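Alpha/beta hydrolase fold protein (PDB 4G9E) acts as an N-acyl homoserine lactonase, probably opening the lactone ring of bacterial quorum-sensing signals, and here carries N-butanoyl-L-homoserine in its pocket. Local coordinates at residues A38-Q43 with A249-A254; E150-R155 with R183-M188; D202-A207 with S228-G233. All blocks are in the same frame, centred on the assembly; numbering follows the deposited sequence.

Contact 1 (A38-Q43 with A249-A254); sequences AIFAPQ and APFREA
With CG of Phe-251 set between its own backbone N and carbonyl carbon (chi1 59°), the phenyl ring swings out to meet Phe-40, whose CG stands opposite its carbonyl carbon, beside its backbone N. The two form a T-shaped pair, centroids 4.9 Å apart and planes at 58°. The CD1-CE1 edge of Phe-40 comes over one face of Phe-251, with Phe-40 CD1 3.7 Å from Phe-251 CE1; the carbonyl oxygen of Ala-249 lies beyond the opposite face, offset toward the rim. At the edge of the same ring, Ile-39 O approaches Phe-251 CE1 to 3.5 Å, while Ile-39 CG1 lies in the ring plane.

In this alpha/beta hydrolase fold the contact joins the 3-10 turn and start of helix 41-45, which follow strand 24-30 in the chain, to the short helix after His-248, the probable histidine of a Ser-His-Glu triad. Trp-101, within the probable nucleophile elbow, adds a second edge-to-face partner for Phe-251.

Polar bonds add to the packing. Gln-43 NE2 donates to Phe-251 O at 3.0 Å in a nearly straight bond (173°), and it also binds Asp-259; the buried Gln-43 OE1 has no hydrogen-bond partner in the model. One water donates to Ile-39 O (2.8 Å) and accepts from Arg-252 NE (2.9 Å), whose NH1 and NH2 bind the carbonyls of Cys-165 and Pro-168.

Contact 2 (E150-R155 with R183-M188); sequences EIFSER and RARRIM
Glu-150 meets Arg-186 and Arg-185 through two different groups, its carboxylate and its backbone carbonyl. Both segments belong to the mainly helical insertion between strands 120-124 and 211-216, the place where alpha/beta hydrolases commonly carry their cap, and the contact ties an irregular run before helix 154-165 to one side of helix 182-194.

In Glu-150, CG opposite the backbone N (chi1 171°) and an extended chain carry the carboxylate alongside Arg-186, the two side chains pointing the same way. Arg-186 grips it side-on in a salt bridge that uses a single oxygen: Glu-150 OE1 accepts from Arg-186 NE at 2.7 Å, nearly in line with its C-O bond, and from Arg-186 NH2 at 2.9 Å on the syn side. Glu-150 OE2 instead lies 3.7 Å from Arg-183 CG, on the aliphatic part of that side chain, while the Arg-183 guanidinium forms a salt bridge with Asp-181. The main-chain Glu-150 O takes a bond from Arg-185 NH2 at 2.9 Å, the donor standing above the carbonyl plane.

Two residues on, Phe-152 offers the face of its ring to Arg-185. The guanidinium lies flat on it, planes at 12°, in a cation-pi stack. Bonds to Gln-149 O from NE and to Ser-34 OG from NH1 complete the hold on all three guanidinium nitrogens and fix its rotation. One turn along the helix, Met-188 touches the bound N-butanoyl-L-homoserine. In the stack, Arg-185 CZ sits 3.5 Å from the Phe-152 centroid, and Arg-185 NE comes within 3.3 Å of Phe-152 CE1.

Contact 3 (D202-A207 with S228-G233); sequences DIVAEA and SKVKFG
Val-204 and Gly-233 are joined by a backbone hydrogen bond, in which the last turn of helix 200-206 receives an irregular run of chain. Gly-233 N donates to Val-204 O at 2.9 Å with an angle of 161°, and it reaches the oxygen in the carbonyl plane. A second bond runs from a side chain: Lys-231 NZ lies 2.8 Å from Ala-205 O, tilted out of that carbonyl's plane. Lys-231 was deposited in two conformers, so this link may be made only part of the time. An ammonium group at the C-terminal end of a helix would be expected to suit the negative end of the helix dipole.

Weaker C-H...O contacts follow the same path. Phe-232 CA lies 3.4 Å from Val-204 O in a bent C-H...O contact, so this oxygen receives both an N-H and a C-H. In the reverse sense, Ala-205 CA approaches Lys-231 O at 3.3 Å. Gly-233, having no side chain, brings its CA to within 3.3 Å of Ala-207 O, just past the helix.

The apolar part centres on Val-204. With its CG1 opposite the backbone N (chi1 170°), Val-230 directs that methyl to Val-204 CG2 at 3.9 Å, the two side chains crossing at about a right angle. The ring of Phe-232 comes in obliquely, its CD2 3.8 Å from Val-204 CB and its CE2 close by.

Val-204 and Phe-232 also both pack on Pro-128 and on Ile-211 of strand 211-216. The contact thus brings the helix leading into this strand against the loop of the crossover between parallel strands 211-216 and 241-243, at one side of the alpha/beta hydrolase sheet.

Contact 1 is the buried one of the three, whereas contact 2 lies at the surface and contact 3 is partly buried. Along the chain, contacts 2 and 3 follow one another inside the long loop closed by contact 1, and no two of them touch. Contact 1 joins distant parts of the hydrolase core largely through aromatic rings and one side-chain amide. Contact 2 holds a loop of the insertion to helix 182-194 with arginines, a carboxylate and a stacked ring. Contact 3 relies mainly on backbone groups at a helix end. Helices 182-194 and 200-206, used by contacts 2 and 3, are consecutive, yet the contact centres are about 30 Å apart.

Contact 1 (A38-Q43 with A249-A254)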
ATOM      1  N   ALA A  38      -7.045  -3.144  -8.453  1.00 10.16           N
ATOM      2  CA  ALA A  38      -7.884  -4.311  -8.734  1.00 11.06           C
ATOM      3  C   ALA A  38      -7.567  -5.480  -7.798  1.00 10.43           C
ATOM      4  O   ALA A  38      -8.411  -6.349  -7.574  1.00 10.63           O
ATOM      5  CB  ALA A  38      -7.726  -4.730 -10.188  1.00 12.67           C
ATOM      6  N   ILE A  39      -6.358  -5.487  -7.237  1.00  9.62           N
ATOM      7  CA  ILE A  39      -5.923  -6.553  -6.332  1.00  9.41           C
ATOM      8  C   ILE A  39      -6.777  -6.591  -5.063  1.00  8.99           C
ATOM      9  O   ILE A  39      -6.838  -7.606  -4.370  1.00  9.71           O
ATOM     10  CB  ILE A  39      -4.411  -6.398  -5.964  1.00  9.98           C
ATOM     11  CG1 ILE A  39      -3.794  -7.734  -5.532  1.00 10.93           C
ATOM     12  CG2 ILE A  39      -4.202  -5.337  -4.898  1.00 10.16           C
ATOM     13  CD1 ILE A  39      -3.639  -8.740  -6.647  1.00 12.26           C
ATOM     14  N   PHE A  40      -7.448  -5.480  -4.769  1.00  8.56           N
ATOM     15  CA  PHE A  40      -8.260  -5.362  -3.560  1.00  9.52           C
ATOM     16  C   PHE A  40      -9.718  -5.760  -3.774  1.00  9.97           C
ATOM     17  O   PHE A  40     -10.590  -5.421  -2.975  1.00 10.06           O
ATOM     18  CB  PHE A  40      -8.165  -3.945  -2.996  1.00  9.11           C
ATOM     19  CG  PHE A  40      -6.770  -3.558  -2.598  1.00  8.07           C
ATOM     20  CD1 PHE A  40      -6.033  -4.361  -1.741  1.00  8.47           C
ATOM     21  CD2 PHE A  40      -6.186  -2.397  -3.085  1.00  8.30           C
ATOM     22  CE1 PHE A  40      -4.747  -4.016  -1.364  1.00  8.42           C
ATOM     23  CE2 PHE A  40      -4.898  -2.045  -2.713  1.00  7.80           C
ATOM     24  CZ  PHE A  40      -4.175  -2.849  -1.853  1.00  7.91           C
ATOM     25  N   ALA A  41      -9.976  -6.502  -4.843  1.00 10.78           N
ATOM     26  CA  ALA A  41     -11.307  -7.057  -5.087  1.00 11.77           C
ATOM     27  C   ALA A  41     -11.991  -7.633  -3.835  1.00 11.12           C
ATOM     28  O   ALA A  41     -13.178  -7.407  -3.631  1.00 11.59           O
ATOM     29  CB  ALA A  41     -11.244  -8.108  -6.194  1.00 13.07           C
ATOM     30  N   PRO A  42     -11.261  -8.401  -2.999  1.00 10.77           N
ATOM     31  CA  PRO A  42     -11.973  -8.978  -1.844  1.00 10.72           C
ATOM     32  C   PRO A  42     -12.567  -7.920  -0.913  1.00 10.92           C
ATOM     33  O   PRO A  42     -13.634  -8.133  -0.337  1.00 12.21           O
ATOM     34  CB  PRO A  42     -10.881  -9.771  -1.118  1.00 12.92           C
ATOM     35  CG  PRO A  42      -9.885 -10.101  -2.183  1.00 14.86           C
ATOM     36  CD  PRO A  42      -9.886  -8.913  -3.110  1.00 12.75           C
ATOM     37  N   GLN A  43     -11.875  -6.795  -0.767  1.00  9.39           N
ATOM     38  CA  GLN A  43     -12.353  -5.705   0.067  1.00  9.42           C
ATOM     39  C   GLN A  43     -13.373  -4.853  -0.674  1.00 10.04           C
ATOM     40  O   GLN A  43     -14.425  -4.534  -0.123  1.00 12.70           O
ATOM     41  CB  GLN A  43     -11.186  -4.861   0.576  1.00  9.45           C
ATOM     42  CG  GLN A  43     -10.363  -5.563   1.644  1.00  9.21           C
ATOM     43  CD  GLN A  43      -9.536  -6.709   1.095  1.00  8.91           C
ATOM     44  OE1 GLN A  43      -8.892  -6.571   0.059  1.00  9.32           O
ATOM     45  NE2 GLN A  43      -9.553  -7.843   1.788  1.00  9.11           N
ATOM     46  N   ALA A 249       0.420 -11.012   1.007  1.00  8.79           N
ATOM     47  CA  ALA A 249      -0.845 -10.401   0.615  1.00  8.06           C
ATOM     48  C   ALA A 249      -2.018 -10.997   1.392  1.00  8.06           C
ATOM     49  O   ALA A 249      -2.934 -11.578   0.801  1.00  8.31           O
ATOM     50  CB  ALA A 249      -1.073 -10.559  -0.875  1.00  9.42           C
ATOM     51  N   PRO A 250      -2.015 -10.847   2.726  1.00  8.32           N
ATOM     52  CA  PRO A 250      -3.057 -11.511   3.518  1.00  8.75           C
ATOM     53  C   PRO A 250      -4.478 -11.056   3.182  1.00  8.48           C
ATOM     54  O   PRO A 250      -5.416 -11.804   3.437  1.00  8.98           O
ATOM     55  CB  PRO A 250      -2.687 -11.160   4.961  1.00  9.98           C
ATOM     56  CG  PRO A 250      -1.780  -9.945   4.844  1.00  9.70           C
ATOM     57  CD  PRO A 250      -1.019 -10.173   3.573  1.00  9.07           C
ATOM     58  N   PHE A 251      -4.637  -9.851   2.641  1.00  7.98           N
ATOM     59  CA  PHE A 251      -5.952  -9.349   2.259  1.00  8.19           C
ATOM     60  C   PHE A 251      -6.611 -10.197   1.166  1.00  8.06           C
ATOM     61  O   PHE A 251      -7.831 -10.174   1.029  1.00  9.08           O
ATOM     62  CB  PHE A 251      -5.852  -7.884   1.824  1.00  8.94           C
ATOM     63  CG  PHE A 251      -4.921  -7.685   0.672  1.00  8.27           C
ATOM     64  CD1 PHE A 251      -5.377  -7.860  -0.624  1.00  8.62           C
ATOM     65  CD2 PHE A 251      -3.575  -7.394   0.876  1.00  8.20           C
ATOM     66  CE1 PHE A 251      -4.521  -7.732  -1.697  1.00  9.44           C
ATOM     67  CE2 PHE A 251      -2.711  -7.280  -0.198  1.00  8.52           C
ATOM     68  CZ  PHE A 251      -3.186  -7.444  -1.484  1.00  9.03           C
ATOM     69  N   ARG A 252      -5.818 -10.941   0.391  1.00  8.13           N
ATOM     70  CA  ARG A 252      -6.380 -11.869  -0.595  1.00  8.71           C
ATOM     71  C   ARG A 252      -6.132 -13.342  -0.242  1.00  8.38           C
ATOM     72  O   ARG A 252      -6.902 -14.214  -0.640  1.00  9.96           O
ATOM     73  CB  ARG A 252      -5.897 -11.559  -2.020  1.00  8.84           C
ATOM     74  CG  ARG A 252      -4.404 -11.769  -2.256  1.00  9.12           C
ATOM     75  CD  ARG A 252      -3.933 -11.279  -3.645  1.00  9.98           C
ATOM     76  NE  ARG A 252      -4.715 -11.885  -4.720  1.00 10.11           N
ATOM     77  CZ  ARG A 252      -4.506 -13.110  -5.196  1.00 10.00           C
ATOM     78  NH1 ARG A 252      -3.500 -13.840  -4.726  1.00 10.75           N
ATOM     79  NH2 ARG A 252      -5.300 -13.603  -6.142  1.00 11.02           N
ATOM     80  N   GLU A 253      -5.062 -13.614   0.504  1.00  8.61           N
ATOM     81  CA  GLU A 253      -4.708 -14.974   0.897  0.61  9.53           C
ATOM     82  C   GLU A 253      -5.590 -15.473   2.039  1.00  9.03           C
ATOM     83  O   GLU A 253      -5.912 -16.662   2.116  1.00  9.62           O
ATOM     84  CB  GLU A 253      -3.235 -15.031   1.317  0.61 10.22           C
ATOM     85  CG  GLU A 253      -2.241 -14.766   0.190  0.61 11.22           C
ATOM     86  CD  GLU A 253      -0.815 -14.572   0.688  0.61 11.84           C
ATOM     87  OE1 GLU A 253      -0.577 -13.686   1.531  0.61 11.29           O
ATOM     88  OE2 GLU A 253       0.080 -15.309   0.229  0.61 14.51           O
ATOM     89  N   ALA A 254      -5.961 -14.559   2.929  1.00  8.75           N
ATOM     90  CA  ALA A 254      -6.770 -14.879   4.093  1.00  9.34           C
ATOM     91  C   ALA A 254      -7.764 -13.754   4.343  1.00  8.41           C
ATOM     92  O   ALA A 254      -7.685 -13.061   5.360  1.00  9.34           O
ATOM     93  CB  ALA A 254      -5.883 -15.065   5.301  1.00 11.00           C
TER
HETATM   94  O   HOH W   1      -7.019 -10.270  -5.262  1.00 11.69           O

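Contact 2 (E150-R155 with R183-M188)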
ATOM      1  N   GLU A 150      14.199  -2.701 -13.763  1.00 14.69           N
ATOM      2  CA  GLU A 150      13.345  -2.135 -14.803  1.00 14.62           C
ATOM      3  C   GLU A 150      12.786  -3.171 -15.772  1.00 16.19           C
ATOM      4  O   GLU A 150      11.581  -3.208 -16.020  1.00 16.81           O
ATOM      5  CB  GLU A 150      14.066  -1.033 -15.581  1.00 15.22           C
ATOM      6  CG  GLU A 150      13.271  -0.586 -16.788  1.00 14.62           C
ATOM      7  CD  GLU A 150      13.781   0.692 -17.399  1.00 17.85           C
ATOM      8  OE1 GLU A 150      14.564   1.402 -16.739  1.00 21.25           O
ATOM      9  OE2 GLU A 150      13.392   0.991 -18.544  1.00 19.00           O
ATOM     10  N   ILE A 151      13.663  -4.003 -16.320  1.00 17.82           N
ATOM     11  CA  ILE A 151      13.257  -4.964 -17.336  1.00 19.56           C
ATOM     12  C   ILE A 151      12.969  -6.337 -16.729  1.00 20.04           C
ATOM     13  O   ILE A 151      13.835  -6.946 -16.103  1.00 21.38           O
ATOM     14  CB  ILE A 151      14.318  -5.093 -18.454  1.00 21.27           C
ATOM     15  CG1 ILE A 151      14.623  -3.722 -19.076  1.00 23.18           C
ATOM     16  CG2 ILE A 151      13.850  -6.077 -19.516  1.00 22.71           C
ATOM     17  CD1 ILE A 151      15.612  -3.767 -20.224  1.00 24.62           C
ATOM     18  N   PHE A 152      11.732  -6.794 -16.896  1.00 19.42           N
ATOM     19  CA  PHE A 152      11.316  -8.120 -16.456  1.00 18.83           C
ATOM     20  C   PHE A 152      11.258  -9.068 -17.646  1.00 19.39           C
ATOM     21  O   PHE A 152      10.642  -8.746 -18.662  1.00 21.39           O
ATOM     22  CB  PHE A 152       9.906  -8.059 -15.862  1.00 17.67           C
ATOM     23  CG  PHE A 152       9.843  -7.704 -14.394  1.00 16.66           C
ATOM     24  CD1 PHE A 152      10.910  -7.117 -13.723  1.00 16.55           C
ATOM     25  CD2 PHE A 152       8.679  -7.956 -13.688  1.00 16.48           C
ATOM     26  CE1 PHE A 152      10.802  -6.796 -12.370  1.00 15.78           C
ATOM     27  CE2 PHE A 152       8.570  -7.641 -12.346  1.00 15.76           C
ATOM     28  CZ  PHE A 152       9.628  -7.063 -11.684  1.00 15.11           C
ATOM     29  N   SER A 153      11.875 -10.238 -17.512  1.00 19.30           N
ATOM     30  CA  SER A 153      11.650 -11.331 -18.445  1.00 20.37           C
ATOM     31  C   SER A 153      10.284 -11.939 -18.129  1.00 19.54           C
ATOM     32  O   SER A 153       9.648 -11.573 -17.132  1.00 18.26           O
ATOM     33  CB  SER A 153      12.730 -12.396 -18.273  1.00 21.00           C
ATOM     34  OG  SER A 153      12.562 -13.069 -17.034  1.00 21.35           O
ATOM     35  N   GLU A 154       9.850 -12.878 -18.963  1.00 19.73           N
ATOM     36  CA  GLU A 154       8.593 -13.578 -18.738  1.00 20.67           C
ATOM     37  C   GLU A 154       8.611 -14.296 -17.392  1.00 19.66           C
ATOM     38  O   GLU A 154       7.620 -14.290 -16.662  1.00 20.21           O
ATOM     39  CB  GLU A 154       8.327 -14.578 -19.865  1.00 20.00           C
ATOM     40  CG  GLU A 154       7.839 -13.943 -21.156  1.00 20.00           C
ATOM     41  CD  GLU A 154       6.478 -13.291 -21.008  1.00 20.00           C
ATOM     42  OE1 GLU A 154       5.896 -13.372 -19.906  1.00 20.00           O
ATOM     43  OE2 GLU A 154       5.992 -12.696 -21.992  1.00 20.00           O
ATOM     44  N   ARG A 155       9.745 -14.912 -17.068  1.00 19.70           N
ATOM     45  CA  ARG A 155       9.897 -15.613 -15.801  1.00 19.64           C
ATOM     46  C   ARG A 155       9.944 -14.635 -14.630  1.00 19.66           C
ATOM     47  O   ARG A 155       9.484 -14.953 -13.540  1.00 19.63           O
ATOM     48  CB  ARG A 155      11.125 -16.518 -15.816  1.00 20.31           C
ATOM     49  N   ARG A 183      10.355   1.605 -15.586  1.00 11.76           N
ATOM     50  CA  ARG A 183      11.083   2.763 -15.072  1.00 11.99           C
ATOM     51  C   ARG A 183      10.663   3.077 -13.643  1.00 11.80           C
ATOM     52  O   ARG A 183      11.468   3.548 -12.841  1.00 12.26           O
ATOM     53  CB  ARG A 183      10.848   3.992 -15.950  1.00 12.48           C
ATOM     54  CG  ARG A 183      11.345   3.821 -17.369  1.00 13.89           C
ATOM     55  CD  ARG A 183      10.987   5.013 -18.240  1.00 14.91           C
ATOM     56  NE  ARG A 183       9.545   5.218 -18.288  1.00 14.85           N
ATOM     57  CZ  ARG A 183       8.955   6.259 -18.860  1.00 15.19           C
ATOM     58  NH1 ARG A 183       9.689   7.199 -19.444  1.00 15.72           N
ATOM     59  NH2 ARG A 183       7.632   6.361 -18.849  1.00 15.89           N
ATOM     60  N   ALA A 184       9.397   2.820 -13.329  1.00 10.72           N
ATOM     61  CA  ALA A 184       8.885   3.102 -11.999  1.00 10.35           C
ATOM     62  C   ALA A 184       9.563   2.224 -10.950  1.00  9.97           C
ATOM     63  O   ALA A 184       9.836   2.681  -9.844  1.00 10.28           O
ATOM     64  CB  ALA A 184       7.369   2.937 -11.953  1.00 10.99           C
ATOM     65  N   ARG A 185       9.827   0.965 -11.287  1.00 10.85           N
ATOM     66  CA  ARG A 185      10.548   0.096 -10.368  1.00 11.65           C
ATOM     67  C   ARG A 185      11.954   0.621 -10.112  1.00 11.63           C
ATOM     68  O   ARG A 185      12.373   0.783  -8.966  1.00 12.15           O
ATOM     69  CB  ARG A 185      10.622  -1.329 -10.916  1.00 12.04           C
ATOM     70  CG  ARG A 185       9.300  -2.079 -10.822  1.00 12.06           C
ATOM     71  CD  ARG A 185       9.457  -3.535 -11.227  1.00 12.95           C
ATOM     72  NE  ARG A 185       9.700  -3.699 -12.658  1.00 13.37           N
ATOM     73  CZ  ARG A 185       8.766  -4.006 -13.555  1.00 13.55           C
ATOM     74  NH1 ARG A 185       7.505  -4.179 -13.182  1.00 13.50           N
ATOM     75  NH2 ARG A 185       9.096  -4.148 -14.834  1.00 14.27           N
ATOM     76  N   ARG A 186      12.678   0.898 -11.189  1.00 12.01           N
ATOM     77  CA  ARG A 186      14.069   1.302 -11.070  1.00 12.40           C
ATOM     78  C   ARG A 186      14.213   2.602 -10.288  1.00 10.98           C
ATOM     79  O   ARG A 186      15.011   2.690  -9.352  1.00 12.12           O
ATOM     80  CB  ARG A 186      14.708   1.447 -12.448  1.00 13.57           C
ATOM     81  CG  ARG A 186      16.121   1.996 -12.387  1.00 15.36           C
ATOM     82  CD  ARG A 186      16.808   1.998 -13.740  1.00 16.73           C
ATOM     83  NE  ARG A 186      15.968   2.545 -14.802  1.00 17.98           N
ATOM     84  CZ  ARG A 186      15.844   3.839 -15.083  1.00 19.14           C
ATOM     85  NH1 ARG A 186      16.492   4.755 -14.371  1.00 19.94           N
ATOM     86  NH2 ARG A 186      15.060   4.218 -16.083  1.00 19.92           N
ATOM     87  N   ILE A 187      13.442   3.611 -10.679  1.00 10.63           N
ATOM     88  CA  ILE A 187      13.589   4.932 -10.087  1.00  9.78           C
ATOM     89  C   ILE A 187      13.133   4.933  -8.629  1.00  9.74           C
ATOM     90  O   ILE A 187      13.820   5.462  -7.758  1.00  9.98           O
ATOM     91  CB  ILE A 187      12.855   6.001 -10.914  1.00 10.48           C
ATOM     92  CG1 ILE A 187      13.463   6.092 -12.319  1.00 11.17           C
ATOM     93  CG2 ILE A 187      12.949   7.352 -10.234  1.00 10.88           C
ATOM     94  CD1 ILE A 187      12.616   6.866 -13.294  1.00 12.60           C
ATOM     95  N   MET A 188      11.991   4.318  -8.346  1.00  9.00           N
ATOM     96  CA  MET A 188      11.507   4.284  -6.979  1.00  9.17           C
ATOM     97  C   MET A 188      12.514   3.615  -6.059  1.00  9.19           C
ATOM     98  O   MET A 188      12.789   4.111  -4.969  1.00  9.10           O
ATOM     99  CB  MET A 188      10.147   3.586  -6.905  1.00  9.72           C
ATOM    100  CG  MET A 188       9.603   3.384  -5.491  1.00  9.65           C
ATOM    101  SD  MET A 188      10.263   1.945  -4.621  1.00 10.02           S
ATOM    102  CE  MET A 188       9.730   0.603  -5.680  1.00 11.35           C
TER

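Contact 3 (D202-A207 with S228-G233)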
ATOM      1  N   ASP A 202      11.819   7.510  11.472  1.00  9.77           N
ATOM      2  CA  ASP A 202      11.508   8.649  12.318  1.00 10.40           C
ATOM      3  C   ASP A 202      10.046   9.067  12.182  1.00  9.21           C
ATOM      4  O   ASP A 202       9.401   9.415  13.171  1.00 10.22           O
ATOM      5  CB  ASP A 202      12.425   9.832  12.013  1.00 12.58           C
ATOM      6  CG  ASP A 202      13.887   9.534  12.312  1.00 16.17           C
ATOM      7  OD1 ASP A 202      14.176   8.528  12.993  1.00 18.56           O
ATOM      8  OD2 ASP A 202      14.750  10.310  11.866  1.00 17.51           O
ATOM      9  N   ILE A 203       9.511   9.022  10.964  1.00  9.21           N
ATOM     10  CA  ILE A 203       8.125   9.417  10.761  1.00  8.79           C
ATOM     11  C   ILE A 203       7.178   8.556  11.593  1.00  8.30           C
ATOM     12  O   ILE A 203       6.307   9.091  12.279  1.00  8.70           O
ATOM     13  CB  ILE A 203       7.716   9.356   9.286  1.00  9.01           C
ATOM     14  CG1 ILE A 203       8.384  10.492   8.518  1.00  9.93           C
ATOM     15  CG2 ILE A 203       6.210   9.461   9.136  1.00  9.54           C
ATOM     16  CD1 ILE A 203       8.359  10.309   7.017  1.00 11.89           C
ATOM     17  N   VAL A 204       7.336   7.235  11.555  1.00  8.36           N
ATOM     18  CA  VAL A 204       6.385   6.400  12.286  1.00  8.67           C
ATOM     19  C   VAL A 204       6.587   6.486  13.797  1.00  9.52           C
ATOM     20  O   VAL A 204       5.624   6.352  14.550  1.00 10.01           O
ATOM     21  CB  VAL A 204       6.331   4.929  11.797  1.00  9.13           C
ATOM     22  CG1 VAL A 204       5.981   4.859  10.317  1.00  9.35           C
ATOM     23  CG2 VAL A 204       7.603   4.156  12.136  1.00  9.34           C
ATOM     24  N   ALA A 205       7.819   6.737  14.234  1.00  9.72           N
ATOM     25  CA  ALA A 205       8.109   6.882  15.658  1.00 10.34           C
ATOM     26  C   ALA A 205       7.425   8.109  16.240  1.00 10.36           C
ATOM     27  O   ALA A 205       6.994   8.105  17.396  1.00 12.20           O
ATOM     28  CB  ALA A 205       9.618   6.953  15.897  1.00 11.02           C
ATOM     29  N   GLU A 206       7.327   9.159  15.429  1.00 10.23           N
ATOM     30  CA  GLU A 206       6.864  10.459  15.894  1.00 10.95           C
ATOM     31  C   GLU A 206       5.398  10.738  15.556  1.00 11.48           C
ATOM     32  O   GLU A 206       4.793  11.658  16.106  1.00 12.99           O
ATOM     33  CB  GLU A 206       7.794  11.542  15.341  1.00 11.93           C
ATOM     34  CG  GLU A 206       9.220  11.383  15.868  1.00 14.44           C
ATOM     35  CD  GLU A 206      10.277  12.143  15.078  1.00 16.56           C
ATOM     36  OE1 GLU A 206       9.935  13.025  14.261  1.00 16.74           O
ATOM     37  OE2 GLU A 206      11.475  11.850  15.282  1.00 19.58           O
ATOM     38  N   ALA A 207       4.819   9.917  14.683  1.00 10.80           N
ATOM     39  CA  ALA A 207       3.440  10.115  14.250  1.00 11.84           C
ATOM     40  C   ALA A 207       2.450   9.833  15.375  1.00 12.04           C
ATOM     41  O   ALA A 207       2.563   8.830  16.076  1.00 12.78           O
ATOM     42  CB  ALA A 207       3.141   9.235  13.049  1.00 12.52           C
ATOM     43  N   SER A 228       8.564  -6.103  14.383  1.00 13.79           N
ATOM     44  CA  SER A 228       8.091  -6.173  15.765  1.00 14.99           C
ATOM     45  C   SER A 228       8.937  -5.327  16.716  1.00 15.16           C
ATOM     46  O   SER A 228       8.586  -5.161  17.883  1.00 17.33           O
ATOM     47  CB  SER A 228       8.048  -7.624  16.253  1.00 16.76           C
ATOM     48  OG  SER A 228       9.355  -8.115  16.472  1.00 19.77           O
ATOM     49  N   LYS A 229      10.049  -4.795  16.214  1.00 14.80           N
ATOM     50  CA  LYS A 229      10.938  -3.979  17.034  1.00 15.53           C
ATOM     51  C   LYS A 229      10.899  -2.497  16.657  1.00 14.48           C
ATOM     52  O   LYS A 229      11.515  -1.662  17.319  1.00 15.16           O
ATOM     53  CB  LYS A 229      12.372  -4.507  16.954  1.00 17.28           C
ATOM     54  CG  LYS A 229      12.557  -5.870  17.602  1.00 20.06           C
ATOM     55  CD  LYS A 229      13.976  -6.395  17.408  1.00 24.27           C
ATOM     56  CE  LYS A 229      14.157  -7.762  18.049  1.00 27.51           C
ATOM     57  NZ  LYS A 229      13.954  -7.717  19.523  1.00 29.76           N
ATOM     58  N   VAL A 230      10.174  -2.168  15.595  1.00 12.84           N
ATOM     59  CA  VAL A 230      10.064  -0.782  15.160  1.00 11.81           C
ATOM     60  C   VAL A 230       9.262   0.035  16.169  1.00 12.13           C
ATOM     61  O   VAL A 230       8.232  -0.422  16.669  1.00 12.94           O
ATOM     62  CB  VAL A 230       9.410  -0.684  13.769  1.00 11.23           C
ATOM     63  CG1 VAL A 230       9.075   0.762  13.421  1.00 11.41           C
ATOM     64  CG2 VAL A 230      10.313  -1.308  12.714  1.00 11.64           C
ATOM     65  N   LYS A 231       9.745   1.237  16.473  1.00 11.46           N
ATOM     66  CA  LYS A 231       9.035   2.137  17.372  0.60 12.90           C
ATOM     67  C   LYS A 231       7.966   2.920  16.624  1.00 11.69           C
ATOM     68  O   LYS A 231       8.253   3.589  15.629  1.00 11.69           O
ATOM     69  CB  LYS A 231       9.994   3.117  18.051  0.60 15.97           C
ATOM     70  CG  LYS A 231       9.288   4.046  19.030  0.60 18.57           C
ATOM     71  CD  LYS A 231      10.080   5.311  19.305  0.60 20.88           C
ATOM     72  CE  LYS A 231       9.275   6.272  20.167  0.60 22.00           C
ATOM     73  NZ  LYS A 231       7.953   6.588  19.556  0.60 22.47           N
ATOM     74  N   PHE A 232       6.731   2.829  17.105  1.00 12.05           N
ATOM     75  CA  PHE A 232       5.622   3.599  16.555  1.00 12.51           C
ATOM     76  C   PHE A 232       5.100   4.557  17.616  1.00 12.17           C
ATOM     77  O   PHE A 232       5.018   4.203  18.793  1.00 13.79           O
ATOM     78  CB  PHE A 232       4.479   2.682  16.115  1.00 12.20           C
ATOM     79  CG  PHE A 232       4.819   1.788  14.961  1.00 11.31           C
ATOM     80  CD1 PHE A 232       5.381   0.539  15.174  1.00 11.59           C
ATOM     81  CD2 PHE A 232       4.565   2.192  13.660  1.00 10.61           C
ATOM     82  CE1 PHE A 232       5.696  -0.284  14.109  1.00 10.83           C
ATOM     83  CE2 PHE A 232       4.870   1.374  12.593  1.00 10.96           C
ATOM     84  CZ  PHE A 232       5.439   0.133  12.818  1.00 11.29           C
ATOM     85  N   GLY A 233       4.721   5.759  17.202  1.00 11.41           N
ATOM     86  CA  GLY A 233       4.154   6.723  18.132  1.00 11.35           C
ATOM     87  C   GLY A 233       2.868   6.235  18.782  1.00 11.21           C
ATOM     88  O   GLY A 233       2.629   6.482  19.958  1.00 12.40           O
TER